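Long-range contacts in TonB-dependent siderophore receptor (Pseudomonas aeruginosa 39016, PDB 5NEC), which probably carries ferric siderophores, and perhaps siderophore-drug conjugates, across the outer membrane, using energy passed on by TonB: residues T171-L176 and N192-D197; S209-A214 and H231-S236; W313-D318 and A713-S718. One frame throughout, in Å; residues are numbered along the deposited sequence.

Contact 1: residues T171-L176 and N192-D197; sequences TRRYTL and NLLKHD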
loop_
_atom_site.group_PDB
_atom_site.type_symbol
_atom_site.label_atom_id
_atom_site.label_comp_id
_atom_site.label_asym_id
_atom_site.label_seq_id
_atom_site.Cartn_x
_atom_site.Cartn_y
_atom_site.Cartn_z
ATOM N N THR A 171 3.070 -4.711 -21.704
ATOM C CA THR A 171 1.886 -4.943 -20.857
ATOM C C THR A 171 0.764 -5.582 -21.695
ATOM O O THR A 171 0.447 -5.093 -22.777
ATOM C CB THR A 171 1.346 -3.635 -20.219
ATOM O OG1 THR A 171 2.304 -3.121 -19.295
ATOM C CG2 THR A 171 0.021 -3.858 -19.463
ATOM N N ARG A 172 0.215 -6.689 -21.209
ATOM C CA ARG A 172 -0.979 -7.286 -21.751
ATOM C C ARG A 172 -1.857 -7.594 -20.552
ATOM O O ARG A 172 -1.624 -8.568 -19.834
ATOM C CB ARG A 172 -0.645 -8.563 -22.520
ATOM C CG ARG A 172 0.246 -8.365 -23.741
ATOM C CD ARG A 172 0.271 -9.661 -24.585
ATOM N NE ARG A 172 1.186 -9.588 -25.742
ATOM C CZ ARG A 172 2.316 -10.293 -25.925
ATOM N NH1 ARG A 172 2.737 -11.208 -25.052
ATOM N NH2 ARG A 172 3.053 -10.096 -27.022
ATOM N N ARG A 173 -2.849 -6.734 -20.328
ATOM C CA ARG A 173 -3.725 -6.787 -19.159
ATOM C C ARG A 173 -5.186 -6.926 -19.596
ATOM O O ARG A 173 -5.671 -6.145 -20.424
ATOM C CB ARG A 173 -3.559 -5.508 -18.346
ATOM C CG ARG A 173 -4.362 -5.460 -17.049
ATOM C CD ARG A 173 -4.087 -4.194 -16.256
ATOM N NE ARG A 173 -4.889 -4.132 -15.033
ATOM C CZ ARG A 173 -4.523 -4.544 -13.814
ATOM N NH1 ARG A 173 -3.341 -5.091 -13.569
ATOM N NH2 ARG A 173 -5.364 -4.383 -12.803
ATOM N N TYR A 174 -5.875 -7.912 -19.032
ATOM C CA TYR A 174 -7.266 -8.223 -19.375
ATOM C C TYR A 174 -8.069 -8.243 -18.092
ATOM O O TYR A 174 -7.679 -8.924 -17.135
ATOM C CB TYR A 174 -7.351 -9.578 -20.092
ATOM C CG TYR A 174 -6.408 -9.693 -21.274
ATOM C CD1 TYR A 174 -6.799 -9.274 -22.537
ATOM C CD2 TYR A 174 -5.123 -10.191 -21.118
ATOM C CE1 TYR A 174 -5.945 -9.357 -23.621
ATOM C CE2 TYR A 174 -4.254 -10.295 -22.197
ATOM C CZ TYR A 174 -4.678 -9.882 -23.449
ATOM O OH TYR A 174 -3.841 -9.943 -24.534
ATOM N N THR A 175 -9.155 -7.465 -18.041
ATOM C CA THR A 175 -10.054 -7.484 -16.880
ATOM C C THR A 175 -11.500 -7.676 -17.313
ATOM O O THR A 175 -11.890 -7.322 -18.417
ATOM C CB THR A 175 -9.963 -6.208 -16.017
ATOM O OG1 THR A 175 -10.174 -5.065 -16.837
ATOM C CG2 THR A 175 -8.619 -6.071 -15.367
ATOM N N LEU A 176 -12.281 -8.252 -16.411
ATOM C CA LEU A 176 -13.694 -8.475 -16.615
ATOM C C LEU A 176 -14.355 -8.267 -15.262
ATOM O O LEU A 176 -13.845 -8.745 -14.267
ATOM C CB LEU A 176 -13.920 -9.885 -17.164
ATOM C CG LEU A 176 -15.282 -10.172 -17.830
ATOM C CD1 LEU A 176 -15.176 -11.231 -18.922
ATOM C CD2 LEU A 176 -16.331 -10.570 -16.800
ATOM N N ASN A 192 -15.061 -10.795 -10.715
ATOM C CA ASN A 192 -13.945 -10.007 -11.253
ATOM C C ASN A 192 -12.823 -10.960 -11.640
ATOM O O ASN A 192 -12.403 -11.780 -10.831
ATOM C CB ASN A 192 -13.426 -8.988 -10.237
ATOM C CG ASN A 192 -14.172 -7.683 -10.299
ATOM O OD1 ASN A 192 -13.743 -6.747 -10.970
ATOM N ND2 ASN A 192 -15.313 -7.617 -9.623
ATOM N N LEU A 193 -12.344 -10.830 -12.875
ATOM C CA LEU A 193 -11.255 -11.634 -13.400
ATOM C C LEU A 193 -10.102 -10.749 -13.836
ATOM O O LEU A 193 -10.328 -9.631 -14.286
ATOM C CB LEU A 193 -11.746 -12.419 -14.604
ATOM C CG LEU A 193 -12.870 -13.410 -14.352
ATOM C CD1 LEU A 193 -13.213 -14.089 -15.662
ATOM C CD2 LEU A 193 -12.495 -14.428 -13.272
ATOM N N LEU A 194 -8.879 -11.284 -13.740
ATOM C CA LEU A 194 -7.657 -10.556 -14.116
ATOM C C LEU A 194 -6.615 -11.474 -14.740
ATOM O O LEU A 194 -6.360 -12.545 -14.237
ATOM C CB LEU A 194 -7.032 -9.868 -12.889
ATOM C CG LEU A 194 -5.605 -9.323 -13.061
ATOM C CD1 LEU A 194 -5.592 -8.131 -14.002
ATOM C CD2 LEU A 194 -4.989 -8.934 -11.734
ATOM N N LYS A 195 -5.992 -11.019 -15.821
ATOM C CA LYS A 195 -4.768 -11.628 -16.350
ATOM C C LYS A 195 -3.822 -10.482 -16.702
ATOM O O LYS A 195 -4.207 -9.583 -17.459
ATOM C CB LYS A 195 -5.092 -12.471 -17.578
ATOM C CG LYS A 195 -3.925 -13.250 -18.172
ATOM C CD LYS A 195 -4.396 -14.034 -19.399
ATOM C CE LYS A 195 -3.259 -14.653 -20.186
ATOM N NZ LYS A 195 -2.462 -15.565 -19.323
ATOM N N HIS A 196 -2.612 -10.497 -16.128
ATOM C CA HIS A 196 -1.636 -9.413 -16.299
ATOM C C HIS A 196 -0.220 -9.963 -16.531
ATOM O O HIS A 196 0.291 -10.737 -15.732
ATOM C CB HIS A 196 -1.660 -8.493 -15.072
ATOM C CG HIS A 196 -0.743 -7.311 -15.177
ATOM N ND1 HIS A 196 -1.144 -6.105 -15.705
ATOM C CD2 HIS A 196 0.555 -7.151 -14.828
ATOM C CE1 HIS A 196 -0.137 -5.251 -15.673
ATOM N NE2 HIS A 196 0.910 -5.865 -15.156
ATOM N N ASP A 197 0.374 -9.567 -17.648
ATOM C CA ASP A 197 1.759 -9.859 -17.983
ATOM C C ASP A 197 2.392 -8.566 -18.497
ATOM O O ASP A 197 1.748 -7.772 -19.175
ATOM C CB ASP A 197 1.848 -10.957 -19.049
ATOM C CG ASP A 197 1.304 -12.269 -18.564
ATOM O OD1 ASP A 197 0.082 -12.476 -18.622
ATOM O OD2 ASP A 197 2.091 -13.113 -18.097
#
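Arg173 meets both Leu194 and His196 on one face of this strand pair. Methyl CD1 of Leu194 lies over one face of the guanidinium, 3.7 Å from Arg173 CZ. At the edge of the same group, close to its plane, sits the His196 ring. Arg173 NH1 is 3.2 Å from His196 ND1, and the two planes are turned 70° apart. The aliphatic part of Arg173 also takes part, because CG touches the imidazole edge, 3.5 Å from His196 ND1. Both CG atoms stand opposite the backbone N (chi1 -177° in each residue). The Arg173 chain then runs fully extended past the ring. Thr171 CG2 touches the neighbouring ring atom, 4.0 Å from His196 CE1.

The backbones hold these groups in register. Arg172, Tyr174 and Leu176 form antiparallel hydrogen-bonded pairs with Asp197, Lys195 and Leu193. Each pair has two backbone hydrogen bonds, six in all; Tyr174 N to Lys195 O is 2.8 Å. These residues point to the opposite face, where Leu176 CB meets Leu193 CB at 4.2 Å.

Further out, Arg173 NH2 makes a salt bridge to Glu120 of the plug domain. Leu194 also touches Glu120 and Phe122. The face bearing Arg173, Leu194 and His196 therefore looks into the barrel, toward the plug. The Tyr174 hydroxyl bonds to Tyr166 on the next strand.

The buried guanidinium has a methyl over one face, a ring near its edge and its charge paired with Glu120. That positive charge may disfavour protonation of His196, though Glu120 offsets part of it. The Arg173-Glu120 pair links this barrel hairpin to the plug.

Contact 2: residues S209-A214 and H231-S236; sequences SRWGVA and HYHLES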
loop_
_atom_site.group_PDB
_atom_site.type_symbol
_atom_site.label_atom_id
_atom_site.label_comp_id
_atom_site.label_asym_id
_atom_site.label_seq_id
_atom_site.Cartn_x
_atom_site.Cartn_y
_atom_site.Cartn_z
ATOM N N SER A 209 3.941 -11.499 -13.927
ATOM C CA SER A 209 2.904 -12.336 -14.461
ATOM C C SER A 209 1.948 -12.674 -13.317
ATOM O O SER A 209 2.366 -13.151 -12.270
ATOM C CB SER A 209 3.517 -13.594 -15.043
ATOM O OG SER A 209 2.535 -14.327 -15.713
ATOM N N ARG A 210 0.671 -12.390 -13.495
ATOM C CA ARG A 210 -0.305 -12.726 -12.468
ATOM C C ARG A 210 -1.712 -12.836 -13.018
ATOM O O ARG A 210 -2.030 -12.331 -14.093
ATOM C CB ARG A 210 -0.272 -11.705 -11.320
ATOM C CG ARG A 210 -0.592 -10.275 -11.721
ATOM C CD ARG A 210 -0.393 -9.307 -10.549
ATOM N NE ARG A 210 -0.641 -7.914 -10.919
ATOM C CZ ARG A 210 0.279 -7.033 -11.343
ATOM N NH1 ARG A 210 1.565 -7.376 -11.477
ATOM N NH2 ARG A 210 -0.097 -5.779 -11.646
ATOM N N TRP A 211 -2.550 -13.516 -12.256
ATOM C CA TRP A 211 -3.941 -13.630 -12.595
ATOM C C TRP A 211 -4.751 -13.756 -11.322
ATOM O O TRP A 211 -4.245 -14.181 -10.288
ATOM C CB TRP A 211 -4.174 -14.801 -13.561
ATOM C CG TRP A 211 -3.771 -16.098 -13.001
ATOM C CD1 TRP A 211 -2.538 -16.676 -13.076
ATOM C CD2 TRP A 211 -4.595 -16.990 -12.246
ATOM N NE1 TRP A 211 -2.543 -17.883 -12.411
ATOM C CE2 TRP A 211 -3.795 -18.101 -11.893
ATOM C CE3 TRP A 211 -5.938 -16.960 -11.838
ATOM C CZ2 TRP A 211 -4.294 -19.189 -11.157
ATOM C CZ3 TRP A 211 -6.438 -18.035 -11.104
ATOM C CH2 TRP A 211 -5.611 -19.132 -10.759
ATOM N N GLY A 212 -6.011 -13.365 -11.420
ATOM C CA GLY A 212 -6.885 -13.313 -10.283
ATOM C C GLY A 212 -8.332 -13.606 -10.618
ATOM O O GLY A 212 -8.803 -13.374 -11.741
ATOM N N VAL A 213 -9.024 -14.116 -9.603
ATOM C CA VAL A 213 -10.442 -14.433 -9.673
ATOM C C VAL A 213 -11.065 -14.020 -8.345
ATOM O O VAL A 213 -10.575 -14.398 -7.295
ATOM C CB VAL A 213 -10.695 -15.923 -9.970
ATOM C CG1 VAL A 213 -10.025 -16.817 -8.967
ATOM C CG2 VAL A 213 -12.189 -16.227 -10.015
ATOM N N ALA A 214 -12.130 -13.215 -8.411
ATOM C CA ALA A 214 -12.815 -12.691 -7.233
ATOM C C ALA A 214 -14.311 -12.863 -7.398
ATOM O O ALA A 214 -14.979 -11.989 -7.931
ATOM C CB ALA A 214 -12.462 -11.224 -7.020
ATOM N N HIS A 231 -14.885 -14.481 -2.204
ATOM C CA HIS A 231 -13.604 -15.112 -2.258
ATOM C C HIS A 231 -12.690 -14.272 -3.143
ATOM O O HIS A 231 -13.149 -13.678 -4.123
ATOM C CB HIS A 231 -13.688 -16.559 -2.746
ATOM C CG HIS A 231 -12.434 -17.332 -2.483
ATOM N ND1 HIS A 231 -12.217 -18.014 -1.304
ATOM C CD2 HIS A 231 -11.289 -17.442 -3.196
ATOM C CE1 HIS A 231 -11.006 -18.546 -1.324
ATOM N NE2 HIS A 231 -10.421 -18.207 -2.460
ATOM N N TYR A 232 -11.409 -14.203 -2.755
ATOM C CA TYR A 232 -10.373 -13.486 -3.485
ATOM C C TYR A 232 -9.161 -14.411 -3.722
ATOM O O TYR A 232 -8.616 -15.003 -2.798
ATOM C CB TYR A 232 -9.943 -12.233 -2.708
ATOM C CG TYR A 232 -8.878 -11.428 -3.419
ATOM C CD1 TYR A 232 -9.214 -10.544 -4.426
ATOM C CD2 TYR A 232 -7.523 -11.563 -3.091
ATOM C CE1 TYR A 232 -8.249 -9.797 -5.081
ATOM C CE2 TYR A 232 -6.547 -10.826 -3.747
ATOM C CZ TYR A 232 -6.917 -9.938 -4.736
ATOM O OH TYR A 232 -5.981 -9.192 -5.411
ATOM N N HIS A 233 -8.736 -14.516 -4.969
ATOM C CA HIS A 233 -7.631 -15.364 -5.327
ATOM C C HIS A 233 -6.702 -14.627 -6.280
ATOM O O HIS A 233 -7.166 -14.150 -7.310
ATOM C CB HIS A 233 -8.130 -16.632 -5.996
ATOM C CG HIS A 233 -7.035 -17.586 -6.340
ATOM N ND1 HIS A 233 -6.490 -18.444 -5.413
ATOM C CD2 HIS A 233 -6.344 -17.785 -7.487
ATOM C CE1 HIS A 233 -5.516 -19.139 -5.969
ATOM N NE2 HIS A 233 -5.406 -18.758 -7.227
ATOM N N LEU A 234 -5.413 -14.540 -5.930
ATOM C CA LEU A 234 -4.382 -14.003 -6.817
ATOM C C LEU A 234 -3.131 -14.873 -6.763
ATOM O O LEU A 234 -2.657 -15.237 -5.686
ATOM C CB LEU A 234 -4.021 -12.563 -6.428
ATOM C CG LEU A 234 -3.128 -11.819 -7.448
ATOM C CD1 LEU A 234 -3.949 -11.304 -8.621
ATOM C CD2 LEU A 234 -2.405 -10.670 -6.784
ATOM N N GLU A 235 -2.592 -15.170 -7.937
ATOM C CA GLU A 235 -1.403 -15.989 -8.104
ATOM C C GLU A 235 -0.425 -15.205 -8.956
ATOM O O GLU A 235 -0.833 -14.610 -9.950
ATOM C CB GLU A 235 -1.788 -17.268 -8.830
ATOM C CG GLU A 235 -0.788 -18.414 -8.699
ATOM C CD GLU A 235 -1.500 -19.742 -8.695
ATOM O OE1 GLU A 235 -2.381 -19.908 -7.798
ATOM O OE2 GLU A 235 -1.210 -20.595 -9.565
ATOM N N SER A 236 0.847 -15.171 -8.576
ATOM C CA SER A 236 1.831 -14.450 -9.369
ATOM C C SER A 236 3.150 -15.165 -9.484
ATOM O O SER A 236 3.490 -15.977 -8.656
ATOM C CB SER A 236 2.009 -13.021 -8.863
ATOM O OG SER A 236 2.580 -12.994 -7.600
#
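The indole of Trp211 carries CB of Glu235 over one face, toward the rim. Glu235 CB sits 3.7 Å from Trp211 NE1, a CH-pi contact displaced from the ring centre. The two side chains run side by side in the same direction. The six-membered ring reaches His233, whose edge is met by Trp211 CH2, 3.6 Å from His233 NE2. Indole and imidazole meet obliquely, their planes 43° apart. Trp211 CG stands between the backbone N and the carbonyl carbon (chi1 60°), which swings the ring across to the partner strand.

His233 NE2 donates to Glu235 OE1 at 3.3 Å, approaching from above the carboxylate plane. Asp282 holds the other ring nitrogen of His233, and Arg280 makes a salt bridge to Glu235. The two carboxylates at His233 may favour its protonated form, though Arg280 offsets the charge of Glu235. Beside it, Val213 CG1 packs on His233 CB at 3.5 Å.

On the other face, Gly212 has no side chain, and Leu234 CD1 comes within 3.9 Å of Gly212 CA. The same methyl lies 3.3 Å from Trp211 O. Arg210 CB meets Ser236 CB, while Arg210 NE makes a salt bridge to Glu120 of the plug domain.

Four backbone bonds join Trp211 to Glu235 and Val213 to His233. This is an antiparallel hairpin in the wall of a TonB-dependent receptor barrel, with one face turned to the plug.

Contact 3: residues W313-D318 and A713-S718; sequences WTQPDD and AAHYAS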
loop_
_atom_site.group_PDB
_atom_site.type_symbol
_atom_site.label_atom_id
_atom_site.label_comp_id
_atom_site.label_asym_id
_atom_site.label_seq_id
_atom_site.Cartn_x
_atom_site.Cartn_y
_atom_site.Cartn_z
ATOM N N TRP A 313 16.051 -14.124 -4.926
ATOM C CA TRP A 313 16.471 -12.998 -5.749
ATOM C C TRP A 313 17.914 -12.588 -5.453
ATOM O O TRP A 313 18.528 -13.069 -4.497
ATOM C CB TRP A 313 15.491 -11.827 -5.581
ATOM C CG TRP A 313 15.611 -11.065 -4.312
ATOM C CD1 TRP A 313 16.235 -9.877 -4.151
ATOM C CD2 TRP A 313 15.081 -11.420 -3.032
ATOM N NE1 TRP A 313 16.149 -9.462 -2.844
ATOM C CE2 TRP A 313 15.433 -10.385 -2.131
ATOM C CE3 TRP A 313 14.322 -12.501 -2.554
ATOM C CZ2 TRP A 313 15.068 -10.408 -0.763
ATOM C CZ3 TRP A 313 13.962 -12.514 -1.198
ATOM C CH2 TRP A 313 14.344 -11.479 -0.324
ATOM N N THR A 314 18.434 -11.693 -6.296
ATOM C CA THR A 314 19.830 -11.243 -6.232
ATOM C C THR A 314 19.926 -9.814 -5.698
ATOM O O THR A 314 19.121 -8.961 -6.044
ATOM C CB THR A 314 20.474 -11.323 -7.624
ATOM O OG1 THR A 314 20.398 -12.671 -8.114
ATOM C CG2 THR A 314 21.935 -10.852 -7.600
ATOM N N GLN A 315 20.903 -9.571 -4.835
ATOM C CA GLN A 315 21.232 -8.207 -4.374
ATOM C C GLN A 315 22.649 -7.870 -4.832
ATOM O O GLN A 315 23.572 -8.657 -4.611
ATOM C CB GLN A 315 21.150 -8.098 -2.867
ATOM C CG GLN A 315 19.855 -8.641 -2.321
ATOM C CD GLN A 315 19.666 -8.408 -0.837
ATOM O OE1 GLN A 315 18.642 -8.816 -0.294
ATOM N NE2 GLN A 315 20.639 -7.773 -0.170
ATOM N N PRO A 316 22.825 -6.696 -5.444
ATOM C CA PRO A 316 24.124 -6.360 -6.011
ATOM C C PRO A 316 25.165 -5.963 -4.972
ATOM O O PRO A 316 25.086 -4.889 -4.383
ATOM C CB PRO A 316 23.797 -5.207 -6.956
ATOM C CG PRO A 316 22.588 -4.554 -6.382
ATOM C CD PRO A 316 21.881 -5.565 -5.537
ATOM N N ASP A 317 26.083 -6.898 -4.717
ATOM C CA ASP A 317 27.341 -6.708 -3.975
ATOM C C ASP A 317 27.321 -6.677 -2.460
ATOM O O ASP A 317 28.380 -6.816 -1.847
ATOM C CB ASP A 317 28.136 -5.490 -4.501
ATOM C CG ASP A 317 29.652 -5.719 -4.462
ATOM O OD1 ASP A 317 30.059 -6.859 -4.777
ATOM O OD2 ASP A 317 30.422 -4.783 -4.107
ATOM N N ASP A 318 26.150 -6.520 -1.857
ATOM C CA ASP A 318 26.003 -6.313 -0.398
ATOM C C ASP A 318 27.181 -5.624 0.327
ATOM O O ASP A 318 27.681 -6.108 1.343
ATOM C CB ASP A 318 25.568 -7.622 0.302
ATOM C CG ASP A 318 24.037 -7.872 0.217
ATOM O OD1 ASP A 318 23.351 -7.407 -0.737
ATOM O OD2 ASP A 318 23.514 -8.568 1.124
ATOM N N ALA A 713 17.877 -0.108 3.711
ATOM C CA ALA A 713 18.771 0.280 4.809
ATOM C C ALA A 713 20.241 0.012 4.542
ATOM O O ALA A 713 21.103 0.659 5.135
ATOM C CB ALA A 713 18.365 -0.406 6.102
ATOM N N ALA A 714 20.523 -0.942 3.668
ATOM C CA ALA A 714 21.865 -1.250 3.273
ATOM C C ALA A 714 21.896 -1.727 1.824
ATOM O O ALA A 714 20.879 -2.140 1.274
ATOM C CB ALA A 714 22.452 -2.303 4.198
ATOM N N HIS A 715 23.074 -1.602 1.209
ATOM C CA HIS A 715 23.458 -2.345 0.028
ATOM C C HIS A 715 22.958 -1.790 -1.297
ATOM O O HIS A 715 23.755 -1.680 -2.234
ATOM C CB HIS A 715 23.077 -3.816 0.156
ATOM C CG HIS A 715 23.521 -4.448 1.441
ATOM N ND1 HIS A 715 24.757 -4.210 2.004
ATOM C CD2 HIS A 715 22.893 -5.316 2.272
ATOM C CE1 HIS A 715 24.874 -4.902 3.122
ATOM N NE2 HIS A 715 23.758 -5.581 3.307
ATOM N N TYR A 716 21.669 -1.457 -1.395
ATOM C CA TYR A 716 21.048 -1.140 -2.688
ATOM C C TYR A 716 19.705 -0.404 -2.598
ATOM O O TYR A 716 19.136 -0.250 -1.527
ATOM C CB TYR A 716 20.868 -2.419 -3.523
ATOM C CG TYR A 716 19.706 -3.283 -3.095
ATOM C CD1 TYR A 716 19.757 -4.014 -1.909
ATOM C CD2 TYR A 716 18.538 -3.359 -3.880
ATOM C CE1 TYR A 716 18.685 -4.780 -1.499
ATOM C CE2 TYR A 716 17.469 -4.132 -3.487
ATOM C CZ TYR A 716 17.554 -4.854 -2.308
ATOM O OH TYR A 716 16.510 -5.613 -1.915
ATOM N N ALA A 717 19.233 0.029 -3.761
ATOM C CA ALA A 717 17.955 0.690 -3.926
ATOM C C ALA A 717 17.234 0.148 -5.159
ATOM O O ALA A 717 17.846 -0.387 -6.096
ATOM C CB ALA A 717 18.172 2.179 -4.102
ATOM N N SER A 718 15.919 0.321 -5.156
ATOM C CA SER A 718 15.073 -0.123 -6.248
ATOM C C SER A 718 14.894 1.008 -7.238
ATOM O O SER A 718 14.588 2.113 -6.839
ATOM C CB SER A 718 13.715 -0.564 -5.719
ATOM O OG SER A 718 12.834 -0.789 -6.801
HETATM O O HOH W 1 25.787 -3.161 -2.458
#
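Tyr716 turns its ring toward Pro316 and Gln315 through a chi1 of 77°, with CG lodged between the backbone N and the carbonyl carbon. His715 takes the other course. Its CG stands opposite the carbonyl carbon (chi1 -50°), and this brings the imidazole over Asp318.

The His715 ring and the Asp318 carboxylate are stacked, their planes only 13° apart. Asp318 CG lies 3.5 Å from His715 CD2, toward the rim of the ring. Asp318 CB sits over the same face in a CH-pi contact. The methyl of Ala714 covers the opposite face, so the imidazole is sandwiched. His715 ND1 bonds to Ser319 OG, which helps to fix the ring's rotation.

Both oxygens of the Asp318 carboxylate have partners. Gln315 NE2 donates to the syn lone pair of Asp318 OD1 at 2.8 Å, and Arg331 makes a salt bridge to OD2. Asn333 bonds to Gln315 OE1 and so steadies the amide from the neighbouring strand.

Segment 313-318 lies at the far end of barrel strand 296-316. Segment 713-718 belongs to the connection between the last two barrel strands, probably on the extracellular side, as in other receptors of this family. There strand 716-719 forms a small sheet with 244-245 and 708-711.

The Tyr716 side chain crosses those of Pro316 and Gln315 at about a right angle. Pro316 CD packs on Tyr716 CB at 3.9 Å, and Gln315 NE2 lies 3.8 Å from Tyr716 CE1. At the far end of the ring, Tyr716 OH reaches the edge of the Trp313 indole, 4.0 Å from NE1. A single water donates to Pro316 O and to His715 O and bridges the two backbones.

Overall arrangement
Contacts 1 and 2 lie side by side in the barrel wall, their centres about 10 Å apart. Strands 187-200 and 206-219 pair with each other, so the two hairpins are continuous. Asp197 bonds to Ser209 across the seam, and Leu193 packs on Val213. Arg173 and Arg210 both make salt bridges to Glu120. Both contacts are partly buried, with one face toward the plug. Contact 3 is more fully buried and stands apart, about 31 and 29 Å between centres from contacts 1 and 2. It joins distant parts of the sequence. Side-chain packing and one water replace the regular backbone bonding of the two hairpins.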